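Local atomic coordinates of RND efflux system, outer membrane lipoprotein, NodT family (Burkholderia mallei, PDB entry 6U94), a protein that probably serves as the outer-membrane exit duct of a tripartite RND efflux system, as in other members of the outer membrane factor family. Residues 392-406 with 427-441. Numbering follows the deposited sequence.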
loop_
_atom_site.group_PDB
_atom_site.type_symbol
_atom_site.label_atom_id
_atom_site.label_comp_id
_atom_site.label_asym_id
_atom_site.label_seq_id
_atom_site.Cartn_x
_atom_site.Cartn_y
_atom_site.Cartn_z
ATOM N N VAL A 392 8.839 5.006 -10.682
ATOM C CA VAL A 392 10.078 5.266 -9.954
ATOM C C VAL A 392 11.249 5.397 -10.925
ATOM O O VAL A 392 12.042 6.344 -10.846
ATOM C CB VAL A 392 10.329 4.160 -8.914
ATOM C CG1 VAL A 392 11.728 4.275 -8.337
ATOM C CG2 VAL A 392 9.292 4.229 -7.801
ATOM N N LYS A 393 11.371 4.449 -11.859
ATOM C CA LYS A 393 12.475 4.492 -12.817
ATOM C C LYS A 393 12.368 5.703 -13.735
ATOM O O LYS A 393 13.384 6.321 -14.077
ATOM C CB LYS A 393 12.514 3.196 -13.628
ATOM C CG LYS A 393 13.000 1.999 -12.827
ATOM C CD LYS A 393 12.621 0.690 -13.498
ATOM C CE LYS A 393 13.061 -0.511 -12.672
ATOM N NZ LYS A 393 14.536 -0.716 -12.717
ATOM N N ALA A 394 11.149 6.059 -14.144
ATOM C CA ALA A 394 10.971 7.255 -14.957
ATOM C C ALA A 394 11.346 8.509 -14.178
ATOM O O ALA A 394 12.011 9.406 -14.710
ATOM C CB ALA A 394 9.530 7.344 -15.456
ATOM N N GLN A 395 10.934 8.582 -12.911
ATOM C CA GLN A 395 11.254 9.746 -12.097
ATOM C C GLN A 395 12.751 9.851 -11.837
ATOM O O GLN A 395 13.278 10.960 -11.696
ATOM C CB GLN A 395 10.482 9.686 -10.777
ATOM C CG GLN A 395 10.322 11.023 -10.076
ATOM C CD GLN A 395 9.349 11.949 -10.787
ATOM O OE1 GLN A 395 9.344 13.157 -10.555
ATOM N NE2 GLN A 395 8.511 11.383 -11.650
ATOM N N GLU A 396 13.451 8.717 -11.772
ATOM C CA GLU A 396 14.888 8.752 -11.521
ATOM C C GLU A 396 15.652 9.264 -12.738
ATOM O O GLU A 396 16.609 10.033 -12.595
ATOM C CB GLU A 396 15.383 7.366 -11.110
ATOM C CG GLU A 396 15.042 7.001 -9.671
ATOM C CD GLU A 396 15.403 5.571 -9.323
ATOM O OE1 GLU A 396 15.530 4.742 -10.248
ATOM O OE2 GLU A 396 15.559 5.276 -8.119
ATOM N N ALA A 397 15.247 8.848 -13.942
ATOM C CA ALA A 397 15.877 9.375 -15.148
ATOM C C ALA A 397 15.532 10.844 -15.349
ATOM O O ALA A 397 16.348 11.608 -15.879
ATOM C CB ALA A 397 15.457 8.554 -16.367
ATOM N N MET A 398 14.336 11.258 -14.925
ATOM C CA MET A 398 13.983 12.673 -14.987
ATOM C C MET A 398 14.840 13.489 -14.029
ATOM O O MET A 398 15.338 14.564 -14.389
ATOM C CB MET A 398 12.497 12.852 -14.672
ATOM C CG MET A 398 11.862 14.074 -15.312
ATOM S SD MET A 398 10.084 14.162 -15.010
ATOM C CE MET A 398 10.057 14.621 -13.282
ATOM N N ILE A 399 15.036 12.983 -12.809
ATOM C CA ILE A 399 15.915 13.645 -11.849
ATOM C C ILE A 399 17.348 13.668 -12.364
ATOM O O ILE A 399 18.106 14.604 -12.079
ATOM C CB ILE A 399 15.808 12.950 -10.473
ATOM C CG1 ILE A 399 14.439 13.228 -9.850
ATOM C CG2 ILE A 399 16.919 13.396 -9.528
ATOM C CD1 ILE A 399 14.132 12.365 -8.637
ATOM N N ARG A 400 17.736 12.661 -13.151
ATOM C CA ARG A 400 19.086 12.634 -13.703
ATOM C C ARG A 400 19.293 13.757 -14.717
ATOM O O ARG A 400 20.361 14.379 -14.751
ATOM C CB ARG A 400 19.365 11.274 -14.342
ATOM C CG ARG A 400 20.835 11.005 -14.605
ATOM C CD ARG A 400 21.065 9.605 -15.162
ATOM N NE ARG A 400 20.112 8.634 -14.630
ATOM C CZ ARG A 400 19.275 7.923 -15.379
ATOM N NH1 ARG A 400 19.284 8.061 -16.700
ATOM N NH2 ARG A 400 18.436 7.067 -14.812
ATOM N N ASP A 401 18.283 14.034 -15.545
ATOM C CA ASP A 401 18.404 15.092 -16.543
ATOM C C ASP A 401 18.276 16.476 -15.918
ATOM O O ASP A 401 19.004 17.400 -16.300
ATOM C CB ASP A 401 17.350 14.909 -17.636
ATOM C CG ASP A 401 17.642 13.724 -18.534
ATOM O OD1 ASP A 401 18.831 13.392 -18.715
ATOM O OD2 ASP A 401 16.680 13.124 -19.062
ATOM N N LEU A 402 17.359 16.637 -14.959
ATOM C CA LEU A 402 17.190 17.932 -14.306
ATOM C C LEU A 402 18.427 18.313 -13.505
ATOM O O LEU A 402 18.796 19.490 -13.445
ATOM C CB LEU A 402 15.955 17.913 -13.407
ATOM C CG LEU A 402 14.609 17.710 -14.106
ATOM C CD1 LEU A 402 13.521 17.410 -13.091
ATOM C CD2 LEU A 402 14.244 18.928 -14.935
ATOM N N ALA A 403 19.078 17.329 -12.877
ATOM C CA ALA A 403 20.315 17.603 -12.152
ATOM C C ALA A 403 21.387 18.155 -13.085
ATOM O O ALA A 403 22.089 19.114 -12.747
ATOM C CB ALA A 403 20.809 16.336 -11.458
ATOM N N GLU A 404 21.527 17.554 -14.271
ATOM C CA GLU A 404 22.515 18.033 -15.232
ATOM C C GLU A 404 22.107 19.379 -15.817
ATOM O O GLU A 404 22.959 20.248 -16.037
ATOM C CB GLU A 404 22.711 16.998 -16.340
ATOM C CG GLU A 404 23.574 17.465 -17.505
ATOM C CD GLU A 404 25.051 17.579 -17.153
ATOM O OE1 GLU A 404 25.432 17.284 -16.001
ATOM O OE2 GLU A 404 25.838 17.962 -18.042
ATOM N N THR A 405 20.811 19.571 -16.076
ATOM C CA THR A 405 20.340 20.860 -16.575
ATOM C C THR A 405 20.668 21.979 -15.596
ATOM O O THR A 405 21.180 23.033 -15.990
ATOM C CB THR A 405 18.839 20.809 -16.845
ATOM O OG1 THR A 405 18.569 19.807 -17.829
ATOM C CG2 THR A 405 18.344 22.156 -17.353
ATOM N N LYS A 406 20.389 21.759 -14.308
ATOM C CA LYS A 406 20.732 22.753 -13.299
ATOM C C LYS A 406 22.237 22.993 -13.239
ATOM O O LYS A 406 22.675 24.109 -12.941
ATOM C CB LYS A 406 20.204 22.321 -11.930
ATOM C CG LYS A 406 20.495 23.319 -10.819
ATOM C CD LYS A 406 20.184 22.750 -9.449
ATOM C CE LYS A 406 20.914 23.523 -8.363
ATOM N NZ LYS A 406 22.394 23.390 -8.492
ATOM N N GLN A 427 16.056 24.256 -10.782
ATOM C CA GLN A 427 16.048 23.838 -9.385
ATOM C C GLN A 427 14.632 23.545 -8.906
ATOM O O GLN A 427 14.400 22.563 -8.191
ATOM C CB GLN A 427 16.699 24.914 -8.513
ATOM C CG GLN A 427 16.781 24.572 -7.028
ATOM C CD GLN A 427 15.505 24.896 -6.268
ATOM O OE1 GLN A 427 14.691 25.706 -6.714
ATOM N NE2 GLN A 427 15.322 24.256 -5.120
ATOM N N ARG A 428 13.674 24.393 -9.287
ATOM C CA ARG A 428 12.292 24.201 -8.861
ATOM C C ARG A 428 11.713 22.909 -9.427
ATOM O O ARG A 428 10.946 22.213 -8.748
ATOM C CB ARG A 428 11.459 25.413 -9.280
ATOM C CG ARG A 428 10.107 25.085 -9.884
ATOM C CD ARG A 428 9.441 26.324 -10.464
ATOM N NE ARG A 428 9.684 26.469 -11.896
ATOM C CZ ARG A 428 9.103 27.389 -12.658
ATOM N NH1 ARG A 428 8.245 28.247 -12.125
ATOM N NH2 ARG A 428 9.376 27.452 -13.954
ATOM N N GLN A 429 12.076 22.565 -10.666
ATOM C CA GLN A 429 11.635 21.295 -11.230
ATOM C C GLN A 429 12.370 20.121 -10.599
ATOM O O GLN A 429 11.787 19.044 -10.429
ATOM C CB GLN A 429 11.838 21.285 -12.745
ATOM C CG GLN A 429 10.903 22.197 -13.509
ATOM C CD GLN A 429 11.044 22.036 -15.010
ATOM O OE1 GLN A 429 11.584 21.038 -15.489
ATOM N NE2 GLN A 429 10.564 23.020 -15.762
ATOM N N LEU A 430 13.645 20.307 -10.250
ATOM C CA LEU A 430 14.411 19.226 -9.638
ATOM C C LEU A 430 13.862 18.878 -8.259
ATOM O O LEU A 430 13.648 17.702 -7.943
ATOM C CB LEU A 430 15.887 19.618 -9.550
ATOM C CG LEU A 430 16.821 18.652 -8.818
ATOM C CD1 LEU A 430 16.878 17.309 -9.525
ATOM C CD2 LEU A 430 18.213 19.251 -8.689
ATOM N N PHE A 431 13.619 19.895 -7.427
ATOM C CA PHE A 431 13.108 19.651 -6.083
ATOM C C PHE A 431 11.717 19.028 -6.117
ATOM O O PHE A 431 11.390 18.194 -5.264
ATOM C CB PHE A 431 13.099 20.959 -5.287
ATOM C CG PHE A 431 12.607 20.809 -3.880
ATOM C CD1 PHE A 431 13.105 19.811 -3.060
ATOM C CD2 PHE A 431 11.654 21.677 -3.369
ATOM C CE1 PHE A 431 12.653 19.669 -1.759
ATOM C CE2 PHE A 431 11.200 21.543 -2.068
ATOM C CZ PHE A 431 11.701 20.539 -1.262
ATOM N N ALA A 432 10.892 19.404 -7.095
ATOM C CA ALA A 432 9.580 18.779 -7.220
ATOM C C ALA A 432 9.706 17.318 -7.631
ATOM O O ALA A 432 8.952 16.461 -7.152
ATOM C CB ALA A 432 8.722 19.548 -8.222
ATOM N N ALA A 433 10.665 17.015 -8.508
ATOM C CA ALA A 433 10.840 15.640 -8.960
ATOM C C ALA A 433 11.435 14.759 -7.872
ATOM O O ALA A 433 11.117 13.566 -7.801
ATOM C CB ALA A 433 11.720 15.606 -10.210
ATOM N N GLN A 434 12.298 15.320 -7.020
ATOM C CA GLN A 434 12.893 14.533 -5.946
ATOM C C GLN A 434 11.856 14.170 -4.889
ATOM O O GLN A 434 11.909 13.080 -4.310
ATOM C CB GLN A 434 14.058 15.296 -5.319
ATOM C CG GLN A 434 15.234 15.513 -6.260
ATOM C CD GLN A 434 16.344 16.322 -5.623
ATOM O OE1 GLN A 434 16.115 17.416 -5.103
ATOM N NE2 GLN A 434 17.559 15.784 -5.654
ATOM N N GLN A 435 10.912 15.073 -4.619
ATOM C CA GLN A 435 9.827 14.747 -3.701
ATOM C C GLN A 435 8.933 13.660 -4.279
ATOM O O GLN A 435 8.545 12.728 -3.567
ATOM C CB GLN A 435 9.014 16.000 -3.383
ATOM C CG GLN A 435 9.793 17.074 -2.643
ATOM C CD GLN A 435 9.059 18.399 -2.597
ATOM O OE1 GLN A 435 9.400 19.334 -3.324
ATOM N NE2 GLN A 435 8.047 18.489 -1.740
ATOM N N LEU A 436 8.611 13.752 -5.573
ATOM C CA LEU A 436 7.761 12.745 -6.197
ATOM C C LEU A 436 8.401 11.366 -6.170
ATOM O O LEU A 436 7.690 10.360 -6.090
ATOM C CB LEU A 436 7.441 13.140 -7.639
ATOM C CG LEU A 436 6.051 13.722 -7.892
ATOM C CD1 LEU A 436 5.739 13.732 -9.379
ATOM C CD2 LEU A 436 5.002 12.935 -7.121
ATOM N N LEU A 437 9.732 11.294 -6.248
ATOM C CA LEU A 437 10.401 9.998 -6.230
ATOM C C LEU A 437 10.145 9.259 -4.921
ATOM O O LEU A 437 9.914 8.044 -4.921
ATOM C CB LEU A 437 11.902 10.178 -6.456
ATOM C CG LEU A 437 12.757 8.914 -6.356
ATOM C CD1 LEU A 437 12.287 7.867 -7.351
ATOM C CD2 LEU A 437 14.231 9.245 -6.580
ATOM N N VAL A 438 10.191 9.975 -3.795
ATOM C CA VAL A 438 9.956 9.343 -2.501
ATOM C C VAL A 438 8.527 8.820 -2.421
ATOM O O VAL A 438 8.290 7.681 -2.003
ATOM C CB VAL A 438 10.259 10.327 -1.356
ATOM C CG1 VAL A 438 9.921 9.699 -0.014
ATOM C CG2 VAL A 438 11.717 10.748 -1.388
ATOM N N THR A 439 7.557 9.638 -2.837
ATOM C CA THR A 439 6.159 9.222 -2.777
ATOM C C THR A 439 5.901 8.015 -3.671
ATOM O O THR A 439 5.118 7.127 -3.316
ATOM C CB THR A 439 5.244 10.380 -3.172
ATOM O OG1 THR A 439 5.292 10.562 -4.591
ATOM C CG2 THR A 439 5.686 11.668 -2.493
ATOM N N TYR A 440 6.550 7.965 -4.837
ATOM C CA TYR A 440 6.395 6.817 -5.724
ATOM C C TYR A 440 7.054 5.569 -5.153
ATOM O O TYR A 440 6.568 4.454 -5.380
ATOM C CB TYR A 440 6.980 7.127 -7.102
ATOM C CG TYR A 440 6.118 8.006 -7.980
ATOM C CD1 TYR A 440 4.733 7.989 -7.876
ATOM C CD2 TYR A 440 6.694 8.852 -8.925
ATOM C CE1 TYR A 440 3.946 8.791 -8.685
ATOM C CE2 TYR A 440 5.917 9.655 -9.736
ATOM C CZ TYR A 440 4.546 9.621 -9.613
ATOM O OH TYR A 440 3.775 10.424 -10.424
ATOM N N LYS A 441 8.168 5.728 -4.433
ATOM C CA LYS A 441 8.779 4.579 -3.776
ATOM C C LYS A 441 7.878 4.041 -2.672
ATOM O O LYS A 441 7.727 2.823 -2.523
ATOM C CB LYS A 441 10.150 4.955 -3.214
ATOM C CG LYS A 441 11.234 5.152 -4.265
ATOM C CD LYS A 441 12.570 5.471 -3.615
ATOM C CE LYS A 441 13.695 5.471 -4.637
ATOM N NZ LYS A 441 15.024 5.684 -4.001
#
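Knobs-into-holes packing joins the antiparallel helices 362-415 and 421-454, with Ile399 set among Leu430, Ala433, Gln434 and Leu437 of the partner. Its CG1 lies beside the backbone N (chi1 -70°) and the chain continues extended, so that CD1 reaches Leu437 CD2 at 3.7 Å, while CG2 meets Leu430 CD1 at 3.9 Å on the other branch. Ala433 is the small knob in return: its CB lies 3.6 Å from Ile399 CG1, and Met398 CE and Leu402 CD1 close on the same methyl. Segments 392-406 and 427-441 run at 155° to each other, their axes 9.1 Å apart at closest approach. Long antiparallel pairs of this kind build the trimeric alpha-helical barrel of outer membrane factors, and this pair probably does the same. Leu437, its CG turned anti to the backbone N (chi1 175°), sets both methyls against Glu396 CG, CD1 at 3.7 Å, and CD1 also touches Val392 CG1. Leu430 drops between Ile399, Leu402, Ala403 and Lys406, whose CD rests 4.1 Å from Leu430 CD2; the Lys406 amine itself forms a salt bridge with Asp410. At the far end Val392 CG2 packs on Tyr440 CB at 3.8 Å. Behind helix 421-454, Phe431 and Gln434 touch helix 156-203.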